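PDB 4UAP: glycosyl hydrolase, family 31/fibronectin type III domain protein from Clostridium perfringens, which binds N-acetylgalactosamine through a family 32 carbohydrate-binding module, the domain described here, which also holds a calcium ion. Local coordinates for residues Glu68-Tyr73 against Val90-Tyr95. Numbering follows the deposited sequence.
Sequences ENFTIY and VKAVGY
F70 and A92 meet in the buried interior, where the ring of F70 reaches across to the small methyl of A92. The contact is made at the ring edge: CZ of F70 lies 3.7 Å from CB of A92, and the methyl sits near the ring plane, not over a face. F70 holds CG between its backbone N and carbonyl carbon (chi1 62°), and from there the ring extends end-on between the two sheets, CZ leading. The CA atoms of F70 and A92 are 10.4 Å apart; the long side chain of F70 spans most of that distance and meets a single methyl. The ring is also stacked with Y116 and touches L103 and I128.

Two residues along, I72 and V90 form a looser pair. The end of the isoleucine chain does the touching, with CD1 of I72 4.2 Å from CG2 of V90. CG1 and CD1 run out in an extended chain (chi2 170°), which places CD1 against V90. I142 lies beside I72, and I128 and I109 border V90. No hydrogen bond joins the two segments, and the buried area is modest, 110 Å² in all.

The far face of strand 87-96 is the open side: K91 and V93 point away from the contact, and K91 is exposed to solvent. Behind F70, OG1 of T71 donates a hydrogen bond to OD1 of N69 at 2.9 Å, with the donor well above the carbonyl plane. A classic beta bulge at E68 and N69 lies opposite Y148 of strand 141-149.

Strand 64-74 belongs to one antiparallel sheet and strand 87-96 to the other. Apolar side chains from two sheets packed against each other are typical of the beta-sandwich core of a family 32 carbohydrate-binding module.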
# COMPACT_ATOMS: atom_id res chain seq x y z
N GLU A 68 -13.13 6.35 -8.42
CA GLU A 68 -13.19 7.62 -7.71
C GLU A 68 -11.88 7.86 -6.95
O GLU A 68 -11.34 8.97 -6.96
CB GLU A 68 -14.38 7.65 -6.74
CG GLU A 68 -15.74 7.60 -7.43
CD GLU A 68 -16.16 8.94 -8.06
OE1 GLU A 68 -15.30 9.83 -8.23
OE2 GLU A 68 -17.36 9.09 -8.38
N ASN A 69 -11.36 6.83 -6.29
CA ASN A 69 -10.11 6.95 -5.55
C ASN A 69 -9.54 5.60 -5.17
O ASN A 69 -10.21 4.58 -5.30
CB ASN A 69 -10.32 7.78 -4.26
CG ASN A 69 -11.03 6.98 -3.15
OD1 ASN A 69 -10.47 6.04 -2.58
ND2 ASN A 69 -12.25 7.38 -2.84
N PHE A 70 -8.30 5.59 -4.68
CA PHE A 70 -7.91 4.51 -3.80
C PHE A 70 -7.41 5.12 -2.50
O PHE A 70 -6.96 6.27 -2.47
CB PHE A 70 -6.90 3.54 -4.44
CG PHE A 70 -5.58 4.16 -4.83
CD1 PHE A 70 -4.57 4.31 -3.89
CD2 PHE A 70 -5.33 4.51 -6.14
CE1 PHE A 70 -3.35 4.84 -4.26
CE2 PHE A 70 -4.11 5.06 -6.52
CZ PHE A 70 -3.12 5.21 -5.58
N THR A 71 -7.56 4.36 -1.43
CA THR A 71 -7.31 4.82 -0.07
C THR A 71 -6.38 3.85 0.63
O THR A 71 -6.69 2.67 0.76
CB THR A 71 -8.62 4.93 0.73
OG1 THR A 71 -9.47 5.91 0.11
CG2 THR A 71 -8.33 5.33 2.16
N ILE A 72 -5.24 4.38 1.08
CA ILE A 72 -4.24 3.61 1.80
C ILE A 72 -4.45 3.86 3.30
O ILE A 72 -4.49 5.01 3.74
CB ILE A 72 -2.81 4.01 1.38
CG1 ILE A 72 -2.63 3.85 -0.14
CG2 ILE A 72 -1.77 3.19 2.15
CD1 ILE A 72 -1.33 4.43 -0.69
N TYR A 73 -4.62 2.78 4.06
CA TYR A 73 -4.79 2.89 5.50
C TYR A 73 -3.45 2.66 6.19
O TYR A 73 -2.84 1.59 6.09
CB TYR A 73 -5.83 1.89 5.99
CG TYR A 73 -7.24 2.23 5.54
CD1 TYR A 73 -7.70 1.86 4.27
CD2 TYR A 73 -8.12 2.91 6.39
CE1 TYR A 73 -8.98 2.17 3.86
CE2 TYR A 73 -9.41 3.23 5.97
CZ TYR A 73 -9.84 2.85 4.72
OH TYR A 73 -11.11 3.16 4.32
N VAL A 90 4.99 8.05 -0.74
CA VAL A 90 4.44 7.07 -1.66
C VAL A 90 4.31 7.70 -3.02
O VAL A 90 4.14 8.91 -3.15
CB VAL A 90 3.06 6.56 -1.17
CG1 VAL A 90 2.02 7.68 -1.19
CG2 VAL A 90 2.59 5.33 -1.97
N LYS A 91 4.39 6.87 -4.05
CA LYS A 91 4.03 7.33 -5.38
C LYS A 91 3.13 6.29 -6.01
O LYS A 91 3.04 5.15 -5.53
CB LYS A 91 5.28 7.57 -6.25
CG LYS A 91 6.10 6.32 -6.52
CD LYS A 91 7.17 6.58 -7.59
CE LYS A 91 7.90 5.29 -7.94
NZ LYS A 91 9.03 5.49 -8.88
N ALA A 92 2.46 6.66 -7.10
CA ALA A 92 1.62 5.70 -7.78
C ALA A 92 1.55 6.01 -9.27
O ALA A 92 1.71 7.16 -9.70
CB ALA A 92 0.23 5.68 -7.17
N VAL A 93 1.30 4.96 -10.05
CA VAL A 93 1.19 5.04 -11.50
C VAL A 93 0.02 4.17 -11.91
O VAL A 93 -0.18 3.09 -11.35
CB VAL A 93 2.47 4.55 -12.20
CG1 VAL A 93 2.30 4.59 -13.71
CG2 VAL A 93 3.67 5.39 -11.76
N GLY A 94 -0.77 4.64 -12.87
CA GLY A 94 -1.89 3.86 -13.37
C GLY A 94 -1.64 3.50 -14.82
O GLY A 94 -0.91 4.21 -15.52
N TYR A 95 -2.24 2.41 -15.27
CA TYR A 95 -2.12 1.97 -16.66
C TYR A 95 -3.49 1.67 -17.25
O TYR A 95 -4.39 1.18 -16.58
CB TYR A 95 -1.23 0.72 -16.77
CG TYR A 95 0.19 0.94 -16.31
CD1 TYR A 95 0.54 0.79 -14.98
CD2 TYR A 95 1.18 1.30 -17.21
CE1 TYR A 95 1.85 1.00 -14.55
CE2 TYR A 95 2.48 1.51 -16.80
CZ TYR A 95 2.81 1.35 -15.48
OH TYR A 95 4.11 1.56 -15.08